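PDB 2OAS: 4-hydroxybutyrate coenzyme A transferase from Shewanella oneidensis, which probably transfers coenzyme A between acyl-CoA thioesters and carboxylates such as 4-hydroxybutyrate or acetate. Local coordinates for residues I4-Q7 with E11-S14; L234-I239 with Q269-Y274; A139-G144 with I165-A170. All blocks are in the same frame, centred on the assembly; numbering follows the deposited sequence.

Interaction 1: residues I4-Q7 with E11-S14; sequences IVCQ and EAVS
Cys6 and Glu11 are brought together by the torsions of both side chains. Glu11 sets CG anti to its backbone N (chi1 -175°), and the rest of its chain is extended. This carries the carboxylate from the helix to the backbone just past the strand. Cys6 has SG beside its own backbone N and anti to its carbonyl carbon. This turns the sulfur to the helix backbone. Cys6 SG is 3.4 Å from Ala12 CA and 3.8 Å from Ala12 CB. The stem of Glu11 packs alongside the same cysteine: Glu11 CG is 3.7 Å from Cys6 SG, and Glu11 CB is 3.8 Å from Cys6 CB. The buried cysteine thus fits between the stem of Glu11 and Ala12.

The polar link is one hydrogen bond. Gln7 N donates to Glu11 OE2 at 2.9 Å, with an N-H...O angle of 168°. The bond is nearly straight, but the donor comes from above the carboxylate plane, 62° out of it. Gln7 CB rests 3.7 Å from Glu11 OE2. With an alanine here instead of Glu11, Gln7 N would probably lose this acceptor and the flank of Cys6 would be uncovered.

Glu11 N in turn is hydrogen-bonded to Ser8 OG, just before helix 9-13. On the far side of the helix, Val13 packs on Ala37, Leu38 and His41 of helix 32-41. Ile4 and Cys6 make backbone hydrogen bonds with Val171. The arrangement is a tight strand-to-helix turn, in which outermost strand 4-5 of a parallel sheet runs into helix 9-13 at the border of a Rossmann-like alpha/beta domain.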
ATOM      1  N   ILE A   4      -4.311  38.838  19.154  1.00 43.08           N
ATOM      2  CA  ILE A   4      -5.061  39.340  20.286  1.00 41.39           C
ATOM      3  C   ILE A   4      -4.729  38.524  21.523  1.00 40.22           C
ATOM      4  O   ILE A   4      -4.930  37.314  21.548  1.00 40.49           O
ATOM      5  CB  ILE A   4      -6.560  39.255  20.020  1.00 41.33           C
ATOM      6  CG1 ILE A   4      -6.881  39.860  18.659  1.00 41.58           C
ATOM      7  CG2 ILE A   4      -7.320  40.009  21.088  1.00 40.59           C
ATOM      8  CD1 ILE A   4      -8.333  39.738  18.287  1.00 40.88           C
ATOM      9  N   VAL A   5      -4.225  39.194  22.551  1.00 39.10           N
ATOM     10  CA  VAL A   5      -3.859  38.531  23.794  1.00 37.98           C
ATOM     11  C   VAL A   5      -5.077  38.339  24.691  1.00 37.88           C
ATOM     12  O   VAL A   5      -5.389  39.191  25.512  1.00 37.78           O
ATOM     13  CB  VAL A   5      -2.797  39.355  24.566  1.00 38.16           C
ATOM     14  CG1 VAL A   5      -2.315  38.578  25.780  1.00 37.97           C
ATOM     15  CG2 VAL A   5      -1.634  39.684  23.647  1.00 37.42           C
ATOM     16  N   CYS A   6      -5.754  37.212  24.542  1.00 37.71           N
ATOM     17  CA  CYS A   6      -6.932  36.932  25.343  1.00 38.83           C
ATOM     18  C   CYS A   6      -6.601  36.727  26.806  1.00 39.72           C
ATOM     19  O   CYS A   6      -5.501  36.293  27.151  1.00 40.06           O
ATOM     20  CB  CYS A   6      -7.647  35.695  24.808  1.00 39.10           C
ATOM     21  SG  CYS A   6      -8.209  35.894  23.115  1.00 43.33           S
ATOM     22  N   GLN A   7      -7.560  37.039  27.672  1.00 39.93           N
ATOM     23  CA  GLN A   7      -7.353  36.876  29.105  1.00 38.52           C
ATOM     24  C   GLN A   7      -7.962  35.574  29.606  1.00 35.41           C
ATOM     25  O   GLN A   7      -7.749  35.207  30.752  1.00 35.08           O
ATOM     26  CB  GLN A   7      -7.942  38.062  29.876  1.00 41.26           C
ATOM     27  CG  GLN A   7      -6.945  38.672  30.850  1.00 45.17           C
ATOM     28  CD  GLN A   7      -5.729  39.240  30.140  1.00 46.66           C
ATOM     29  OE1 GLN A   7      -4.595  39.111  30.614  1.00 47.34           O
ATOM     30  NE2 GLN A   7      -5.962  39.885  29.001  1.00 46.89           N
ATOM     31  N   GLU A  11     -12.333  33.501  25.722  1.00 37.34           N
ATOM     32  CA  GLU A  11     -12.149  34.681  24.889  1.00 38.18           C
ATOM     33  C   GLU A  11     -11.445  34.313  23.581  1.00 36.69           C
ATOM     34  O   GLU A  11     -11.760  34.842  22.516  1.00 36.57           O
ATOM     35  CB  GLU A  11     -11.349  35.722  25.653  1.00 38.94           C
ATOM     36  CG  GLU A  11     -11.208  37.019  24.924  1.00 43.25           C
ATOM     37  CD  GLU A  11     -10.474  38.053  25.745  1.00 46.37           C
ATOM     38  OE1 GLU A  11     -10.085  39.088  25.165  1.00 48.26           O
ATOM     39  OE2 GLU A  11     -10.287  37.830  26.970  1.00 46.63           O
ATOM     40  N   ALA A  12     -10.510  33.385  23.666  1.00 36.34           N
ATOM     41  CA  ALA A  12      -9.778  32.934  22.499  1.00 37.69           C
ATOM     42  C   ALA A  12     -10.679  32.137  21.575  1.00 38.13           C
ATOM     43  O   ALA A  12     -10.687  32.344  20.362  1.00 39.02           O
ATOM     44  CB  ALA A  12      -8.591  32.070  22.938  1.00 38.49           C
ATOM     45  N   VAL A  13     -11.442  31.218  22.149  1.00 38.38           N
ATOM     46  CA  VAL A  13     -12.320  30.388  21.354  1.00 38.96           C
ATOM     47  C   VAL A  13     -13.461  31.172  20.712  1.00 39.90           C
ATOM     48  O   VAL A  13     -14.007  30.761  19.694  1.00 41.24           O
ATOM     49  CB  VAL A  13     -12.890  29.271  22.209  1.00 37.86           C
ATOM     50  CG1 VAL A  13     -13.847  28.436  21.398  1.00 39.88           C
ATOM     51  CG2 VAL A  13     -11.772  28.412  22.713  1.00 38.62           C
ATOM     52  N   SER A  14     -13.811  32.308  21.306  1.00 40.17           N
ATOM     53  CA  SER A  14     -14.900  33.137  20.802  1.00 40.09           C
ATOM     54  C   SER A  14     -14.846  33.471  19.320  1.00 38.27           C
ATOM     55  O   SER A  14     -15.877  33.552  18.668  1.00 38.65           O
ATOM     56  CB  SER A  14     -14.975  34.429  21.603  1.00 41.13           C
ATOM     57  OG  SER A  14     -15.526  34.164  22.874  1.00 44.77           O
TER

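Interaction 2: residues L234-I239 with Q269-Y274; sequences LFSDGI and QKLYDY
Leu271 points its forked end from one helix at the strand-to-helix junction formed by Phe235, Ser236 and Asp237. The setting is a pair of short parallel strands, 234-235 and 264-265, each running on into a helix: 237-244 and 269-275. The contact brings the start of one helix against the other.

Leu271 has CG anti to its backbone N (chi1 -172°), and its two methyls divide the work. Leu271 CD1 goes to the phenyl ring of Phe235, 3.4 Å from Phe235 CE1. Leu271 CD2 goes to the backbone, 3.5 Å from Ser236 CA and 3.9 Å from Asp237 N. Phe235 holds CG between its backbone N and carbonyl carbon (chi1 73°), which brings the CE1 side of the ring toward the leucine. The methyl meets the ring obliquely, and the side chains are slanted to one another. The interaction between the segments is therefore mainly apolar.

Other residues add to the packing. Leu240 of helix 237-244 also touches Leu271, while Thr262 and Val281 touch Phe235. Ser236 turns its CB away from the leucine, and its OG is hydrogen-bonded to Leu266 O.

Phe235 follows close after Glu233, which binds CoA covalently, and the two side chains are about 8 Å apart. The bound coenzyme A lies about 11 Å from the Phe235 side chain, consistent with a place near the probable active site.

Asp237 crosses Leu271 at a slant on the more polar side. Lys270 NZ is 5.7 Å from Asp237 OD1, not in contact, and makes a long, weak ion pair with Glu244. Asp237 OD1 lies 4.1 Å from Leu271 CB and is hydrogen-bonded to Ser268 OG, one residue before the second helix.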
ATOM      1  N   LEU A 234       6.545   7.919  16.080  1.00 29.78           N
ATOM      2  CA  LEU A 234       6.553   8.477  17.431  1.00 31.59           C
ATOM      3  C   LEU A 234       7.413   7.600  18.331  1.00 31.29           C
ATOM      4  O   LEU A 234       7.787   6.496  17.940  1.00 29.97           O
ATOM      5  CB  LEU A 234       5.131   8.543  18.019  1.00 32.88           C
ATOM      6  CG  LEU A 234       4.574   7.224  18.591  1.00 35.09           C
ATOM      7  CD1 LEU A 234       3.293   7.449  19.430  1.00 32.17           C
ATOM      8  CD2 LEU A 234       4.317   6.283  17.434  1.00 35.37           C
ATOM      9  N   PHE A 235       7.732   8.094  19.522  1.00 31.43           N
ATOM     10  CA  PHE A 235       8.523   7.302  20.455  1.00 33.90           C
ATOM     11  C   PHE A 235       8.176   7.671  21.889  1.00 33.84           C
ATOM     12  O   PHE A 235       7.604   8.731  22.138  1.00 33.82           O
ATOM     13  CB  PHE A 235      10.020   7.487  20.187  1.00 35.58           C
ATOM     14  CG  PHE A 235      10.569   8.819  20.616  1.00 37.85           C
ATOM     15  CD1 PHE A 235      11.102   8.989  21.890  1.00 39.03           C
ATOM     16  CD2 PHE A 235      10.607   9.887  19.727  1.00 38.57           C
ATOM     17  CE1 PHE A 235      11.664  10.199  22.272  1.00 39.62           C
ATOM     18  CE2 PHE A 235      11.165  11.106  20.100  1.00 40.43           C
ATOM     19  CZ  PHE A 235      11.697  11.259  21.376  1.00 40.91           C
ATOM     20  N   SER A 236       8.482   6.784  22.829  1.00 34.85           N
ATOM     21  CA  SER A 236       8.192   7.063  24.225  1.00 35.45           C
ATOM     22  C   SER A 236       9.393   6.776  25.085  1.00 36.02           C
ATOM     23  O   SER A 236      10.513   6.662  24.589  1.00 38.38           O
ATOM     24  CB  SER A 236       7.013   6.225  24.729  1.00 36.44           C
ATOM     25  OG  SER A 236       6.732   6.537  26.090  1.00 39.01           O
ATOM     26  N   ASP A 237       9.138   6.652  26.381  1.00 37.36           N
ATOM     27  CA  ASP A 237      10.170   6.399  27.367  1.00 37.16           C
ATOM     28  C   ASP A 237      11.029   5.201  27.029  1.00 36.52           C
ATOM     29  O   ASP A 237      12.209   5.169  27.368  1.00 34.77           O
ATOM     30  CB  ASP A 237       9.518   6.219  28.734  1.00 38.73           C
ATOM     31  CG  ASP A 237       8.850   7.494  29.229  1.00 39.39           C
ATOM     32  OD1 ASP A 237       9.517   8.282  29.932  1.00 39.01           O
ATOM     33  OD2 ASP A 237       7.665   7.709  28.896  1.00 41.18           O
ATOM     34  N   GLY A 238      10.443   4.225  26.349  1.00 37.01           N
ATOM     35  CA  GLY A 238      11.192   3.038  25.983  1.00 38.89           C
ATOM     36  C   GLY A 238      12.470   3.387  25.248  1.00 40.11           C
ATOM     37  O   GLY A 238      13.548   2.864  25.543  1.00 40.75           O
ATOM     38  N   ILE A 239      12.357   4.295  24.295  1.00 41.41           N
ATOM     39  CA  ILE A 239      13.518   4.687  23.516  1.00 42.95           C
ATOM     40  C   ILE A 239      14.518   5.459  24.357  1.00 43.29           C
ATOM     41  O   ILE A 239      15.718   5.189  24.327  1.00 42.61           O
ATOM     42  CB  ILE A 239      13.095   5.540  22.333  1.00 42.52           C
ATOM     43  CG1 ILE A 239      11.995   4.812  21.565  1.00 41.99           C
ATOM     44  CG2 ILE A 239      14.285   5.802  21.438  1.00 43.09           C
ATOM     45  CD1 ILE A 239      12.413   3.455  21.057  1.00 41.72           C
ATOM     46  N   GLN A 269       7.163  12.983  31.977  1.00 33.63           N
ATOM     47  CA  GLN A 269       7.771  14.308  31.967  1.00 34.28           C
ATOM     48  C   GLN A 269       9.261  14.242  31.662  1.00 35.09           C
ATOM     49  O   GLN A 269       9.838  15.206  31.165  1.00 34.40           O
ATOM     50  CB  GLN A 269       7.545  15.015  33.301  1.00 34.46           C
ATOM     51  CG  GLN A 269       8.073  16.456  33.353  1.00 35.46           C
ATOM     52  CD  GLN A 269       7.531  17.337  32.234  1.00 35.55           C
ATOM     53  OE1 GLN A 269       6.330  17.381  31.979  1.00 33.79           O
ATOM     54  NE2 GLN A 269       8.434  18.054  31.562  1.00 35.89           N
ATOM     55  N   LYS A 270       9.884  13.105  31.963  1.00 36.12           N
ATOM     56  CA  LYS A 270      11.313  12.919  31.702  1.00 35.74           C
ATOM     57  C   LYS A 270      11.538  12.953  30.190  1.00 34.73           C
ATOM     58  O   LYS A 270      12.529  13.493  29.702  1.00 34.15           O
ATOM     59  CB  LYS A 270      11.779  11.563  32.239  1.00 38.24           C
ATOM     60  CG  LYS A 270      12.810  11.628  33.357  1.00 42.04           C
ATOM     61  CD  LYS A 270      14.011  10.704  33.053  1.00 43.83           C
ATOM     62  CE  LYS A 270      13.583   9.239  32.896  1.00 44.45           C
ATOM     63  NZ  LYS A 270      14.673   8.391  32.302  1.00 46.41           N
ATOM     64  N   LEU A 271      10.612  12.362  29.452  1.00 32.87           N
ATOM     65  CA  LEU A 271      10.725  12.337  28.004  1.00 32.69           C
ATOM     66  C   LEU A 271      10.586  13.744  27.458  1.00 32.00           C
ATOM     67  O   LEU A 271      11.418  14.194  26.669  1.00 32.41           O
ATOM     68  CB  LEU A 271       9.634  11.452  27.387  1.00 33.26           C
ATOM     69  CG  LEU A 271       9.734  11.183  25.882  1.00 33.47           C
ATOM     70  CD1 LEU A 271      11.002  10.392  25.601  1.00 32.28           C
ATOM     71  CD2 LEU A 271       8.518  10.391  25.396  1.00 32.24           C
ATOM     72  N   TYR A 272       9.545  14.449  27.888  1.00 31.03           N
ATOM     73  CA  TYR A 272       9.312  15.802  27.395  1.00 30.77           C
ATOM     74  C   TYR A 272      10.481  16.698  27.767  1.00 31.99           C
ATOM     75  O   TYR A 272      10.738  17.736  27.144  1.00 32.67           O
ATOM     76  CB  TYR A 272       8.015  16.368  27.979  1.00 27.99           C
ATOM     77  CG  TYR A 272       6.793  15.517  27.709  1.00 27.28           C
ATOM     78  CD1 TYR A 272       6.670  14.796  26.523  1.00 28.25           C
ATOM     79  CD2 TYR A 272       5.746  15.455  28.628  1.00 26.17           C
ATOM     80  CE1 TYR A 272       5.530  14.028  26.262  1.00 27.26           C
ATOM     81  CE2 TYR A 272       4.605  14.696  28.377  1.00 26.43           C
ATOM     82  CZ  TYR A 272       4.503  13.979  27.191  1.00 26.37           C
ATOM     83  OH  TYR A 272       3.402  13.200  26.919  1.00 23.92           O
ATOM     84  N   ASP A 273      11.203  16.278  28.785  1.00 32.55           N
ATOM     85  CA  ASP A 273      12.332  17.029  29.272  1.00 33.75           C
ATOM     86  C   ASP A 273      13.538  16.786  28.395  1.00 33.62           C
ATOM     87  O   ASP A 273      14.389  17.657  28.203  1.00 32.84           O
ATOM     88  CB  ASP A 273      12.643  16.569  30.671  1.00 36.93           C
ATOM     89  CG  ASP A 273      13.119  17.665  31.521  1.00 39.48           C
ATOM     90  OD1 ASP A 273      14.125  18.310  31.138  1.00 44.57           O
ATOM     91  OD2 ASP A 273      12.475  17.889  32.562  1.00 42.20           O
ATOM     92  N   TYR A 274      13.595  15.573  27.873  1.00 33.23           N
ATOM     93  CA  TYR A 274      14.685  15.158  27.020  1.00 33.70           C
ATOM     94  C   TYR A 274      14.532  15.770  25.646  1.00 32.16           C
ATOM     95  O   TYR A 274      15.503  16.240  25.064  1.00 33.17           O
ATOM     96  CB  TYR A 274      14.710  13.625  26.916  1.00 35.04           C
ATOM     97  CG  TYR A 274      15.665  13.083  25.877  1.00 37.41           C
ATOM     98  CD1 TYR A 274      17.041  13.276  25.993  1.00 36.46           C
ATOM     99  CD2 TYR A 274      15.190  12.397  24.760  1.00 38.03           C
ATOM    100  CE1 TYR A 274      17.921  12.809  25.015  1.00 35.82           C
ATOM    101  CE2 TYR A 274      16.062  11.925  23.776  1.00 38.01           C
ATOM    102  CZ  TYR A 274      17.426  12.141  23.910  1.00 37.32           C
ATOM    103  OH  TYR A 274      18.286  11.725  22.917  1.00 37.62           O
TER

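Interaction 3: residues A139-G144 with I165-A170; sequences ACQVAG and IDRFAA
Arg167 reaches across to the last turn of helix 136-142 with its guanidinium group. Its NH2 lies 3.0 Å from Cys140 O, and its CZ lies 3.6 Å from the same oxygen. The approach is oblique to the guanidinium plane. On the neighbouring residue, Gln141 CA sits at the edge of the guanidinium, in its plane. Gln141 NE2 is 3.1 Å from Arg167 NH2. Both are donors, so this is a close approach and not a bond. The amide and guanidinium planes are 44° apart. The arginine chain is bent at chi2 and chi3, which brings its end against the helix. A positive charge near the C-terminal end of a helix is likely to be favourable.

The helix lies in the crossover between neighbouring parallel strands 113-118 and 145-150, a beta-alpha-beta connection that also includes the short strand 126-128. The loop carrying Arg167 leads into strand 170-173, the next neighbour of 145-150.

Further out, Gln141 OE1 is hydrogen-bonded to Arg105 NH2, which is consistent with NE2 being the atom that faces Arg167. Cys140 is buried and packs on Ile116 and Ile146. Beside Arg167, Phe168 packs on Ile146 and Ala148.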
ATOM      1  N   ALA A 139      -1.748  22.133   8.561  1.00 31.48           N
ATOM      2  CA  ALA A 139      -3.054  22.721   8.870  1.00 30.96           C
ATOM      3  C   ALA A 139      -2.871  24.211   9.148  1.00 30.97           C
ATOM      4  O   ALA A 139      -3.668  25.040   8.715  1.00 28.81           O
ATOM      5  CB  ALA A 139      -3.667  22.026  10.079  1.00 30.13           C
ATOM      6  N   CYS A 140      -1.817  24.551   9.879  1.00 32.38           N
ATOM      7  CA  CYS A 140      -1.556  25.960  10.191  1.00 34.05           C
ATOM      8  C   CYS A 140      -1.215  26.747   8.933  1.00 34.37           C
ATOM      9  O   CYS A 140      -1.356  27.965   8.905  1.00 34.84           O
ATOM     10  CB  CYS A 140      -0.407  26.091  11.183  1.00 33.42           C
ATOM     11  SG  CYS A 140      -0.847  25.572  12.830  1.00 35.03           S
ATOM     12  N   GLN A 141      -0.773  26.041   7.896  1.00 35.23           N
ATOM     13  CA  GLN A 141      -0.403  26.686   6.648  1.00 36.28           C
ATOM     14  C   GLN A 141      -1.638  27.154   5.881  1.00 36.06           C
ATOM     15  O   GLN A 141      -1.692  28.277   5.383  1.00 35.32           O
ATOM     16  CB  GLN A 141       0.411  25.721   5.767  1.00 39.46           C
ATOM     17  CG  GLN A 141       1.838  26.186   5.418  1.00 43.49           C
ATOM     18  CD  GLN A 141       2.897  25.735   6.455  1.00 46.54           C
ATOM     19  OE1 GLN A 141       3.714  24.827   6.190  1.00 45.27           O
ATOM     20  NE2 GLN A 141       2.874  26.364   7.642  1.00 46.78           N
ATOM     21  N   VAL A 142      -2.642  26.290   5.796  1.00 36.00           N
ATOM     22  CA  VAL A 142      -3.840  26.620   5.055  1.00 35.37           C
ATOM     23  C   VAL A 142      -4.980  27.167   5.909  1.00 36.88           C
ATOM     24  O   VAL A 142      -5.965  27.678   5.386  1.00 37.36           O
ATOM     25  CB  VAL A 142      -4.325  25.394   4.270  1.00 34.62           C
ATOM     26  CG1 VAL A 142      -3.214  24.898   3.367  1.00 35.17           C
ATOM     27  CG2 VAL A 142      -4.742  24.289   5.225  1.00 34.57           C
ATOM     28  N   ALA A 143      -4.854  27.075   7.224  1.00 36.50           N
ATOM     29  CA  ALA A 143      -5.915  27.552   8.081  1.00 37.32           C
ATOM     30  C   ALA A 143      -6.260  29.028   7.869  1.00 37.52           C
ATOM     31  O   ALA A 143      -5.372  29.874   7.750  1.00 38.71           O
ATOM     32  CB  ALA A 143      -5.547  27.317   9.525  1.00 37.91           C
ATOM     33  N   GLY A 144      -7.557  29.335   7.834  1.00 36.35           N
ATOM     34  CA  GLY A 144      -7.986  30.713   7.675  1.00 36.06           C
ATOM     35  C   GLY A 144      -7.451  31.578   8.812  1.00 36.81           C
ATOM     36  O   GLY A 144      -6.969  32.688   8.586  1.00 37.13           O
ATOM     37  N   ILE A 165       4.502  33.909  16.110  1.00 34.80           N
ATOM     38  CA  ILE A 165       3.290  34.315  16.806  1.00 34.47           C
ATOM     39  C   ILE A 165       2.410  35.306  16.039  1.00 35.60           C
ATOM     40  O   ILE A 165       1.251  35.473  16.380  1.00 35.53           O
ATOM     41  CB  ILE A 165       3.619  34.890  18.198  1.00 33.71           C
ATOM     42  CG1 ILE A 165       2.349  34.966  19.041  1.00 31.29           C
ATOM     43  CG2 ILE A 165       4.252  36.276  18.062  1.00 30.52           C
ATOM     44  CD1 ILE A 165       2.573  35.531  20.411  1.00 32.18           C
ATOM     45  N   ASP A 166       2.941  35.976  15.020  1.00 36.46           N
ATOM     46  CA  ASP A 166       2.096  36.901  14.273  1.00 36.65           C
ATOM     47  C   ASP A 166       1.187  36.153  13.318  1.00 37.41           C
ATOM     48  O   ASP A 166       0.358  36.757  12.655  1.00 39.63           O
ATOM     49  CB  ASP A 166       2.916  37.914  13.484  1.00 37.15           C
ATOM     50  CG  ASP A 166       3.488  39.000  14.363  1.00 38.75           C
ATOM     51  OD1 ASP A 166       2.940  39.218  15.474  1.00 38.30           O
ATOM     52  OD2 ASP A 166       4.475  39.639  13.936  1.00 40.12           O
ATOM     53  N   ARG A 167       1.350  34.841  13.233  1.00 37.58           N
ATOM     54  CA  ARG A 167       0.506  34.021  12.373  1.00 37.48           C
ATOM     55  C   ARG A 167      -0.737  33.599  13.158  1.00 36.67           C
ATOM     56  O   ARG A 167      -1.571  32.842  12.662  1.00 37.82           O
ATOM     57  CB  ARG A 167       1.267  32.772  11.912  1.00 38.66           C
ATOM     58  CG  ARG A 167       2.372  33.050  10.895  1.00 43.25           C
ATOM     59  CD  ARG A 167       2.017  32.457   9.546  1.00 44.99           C
ATOM     60  NE  ARG A 167       2.030  30.998   9.602  1.00 51.43           N
ATOM     61  CZ  ARG A 167       1.449  30.187   8.721  1.00 52.96           C
ATOM     62  NH1 ARG A 167       0.784  30.682   7.681  1.00 54.66           N
ATOM     63  NH2 ARG A 167       1.539  28.872   8.880  1.00 52.29           N
ATOM     64  N   PHE A 168      -0.853  34.104  14.382  1.00 34.64           N
ATOM     65  CA  PHE A 168      -1.969  33.769  15.273  1.00 32.02           C
ATOM     66  C   PHE A 168      -3.009  34.891  15.336  1.00 31.50           C
ATOM     67  O   PHE A 168      -2.662  36.070  15.409  1.00 32.68           O
ATOM     68  CB  PHE A 168      -1.433  33.497  16.699  1.00 28.17           C
ATOM     69  CG  PHE A 168      -0.390  32.399  16.781  1.00 25.31           C
ATOM     70  CD1 PHE A 168       0.321  32.196  17.956  1.00 25.13           C
ATOM     71  CD2 PHE A 168      -0.140  31.558  15.705  1.00 26.03           C
ATOM     72  CE1 PHE A 168       1.265  31.177  18.066  1.00 25.04           C
ATOM     73  CE2 PHE A 168       0.806  30.527  15.805  1.00 26.64           C
ATOM     74  CZ  PHE A 168       1.510  30.342  16.995  1.00 25.61           C
ATOM     75  N   ALA A 169      -4.285  34.531  15.319  1.00 31.44           N
ATOM     76  CA  ALA A 169      -5.345  35.544  15.390  1.00 31.61           C
ATOM     77  C   ALA A 169      -5.627  35.860  16.844  1.00 31.54           C
ATOM     78  O   ALA A 169      -6.000  36.981  17.199  1.00 32.38           O
ATOM     79  CB  ALA A 169      -6.610  35.032  14.727  1.00 31.08           C
ATOM     80  N   ALA A 170      -5.437  34.853  17.684  1.00 31.68           N
ATOM     81  CA  ALA A 170      -5.692  34.983  19.103  1.00 32.52           C
ATOM     82  C   ALA A 170      -4.692  34.137  19.846  1.00 32.51           C
ATOM     83  O   ALA A 170      -4.157  33.164  19.301  1.00 31.68           O
ATOM     84  CB  ALA A 170      -7.094  34.524  19.418  1.00 31.73           C
TER

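Overall arrangement
Along the chain the order is interaction 1, interaction 3, interaction 2, each closing before the next opens. Interactions 1 and 3 are neighbours, with centres about 14 Å apart, in the N-terminal family region. They meet where strand 4-5 lies beside strand 170-173 in the parallel sheet: Ile4 N is 3.2 Å from Ala169 O, a probable hydrogen bond, and Cys6 SG packs on Ala170 CB. Interaction 2 stands apart, its centre about 32 Å from that of interaction 1 and about 28 Å from that of interaction 3. It belongs to the small two-stranded sheet nearer coenzyme A. Two contacts thus lie at the 4-5 end of the N-terminal sheet, and the third lies near the probable active site.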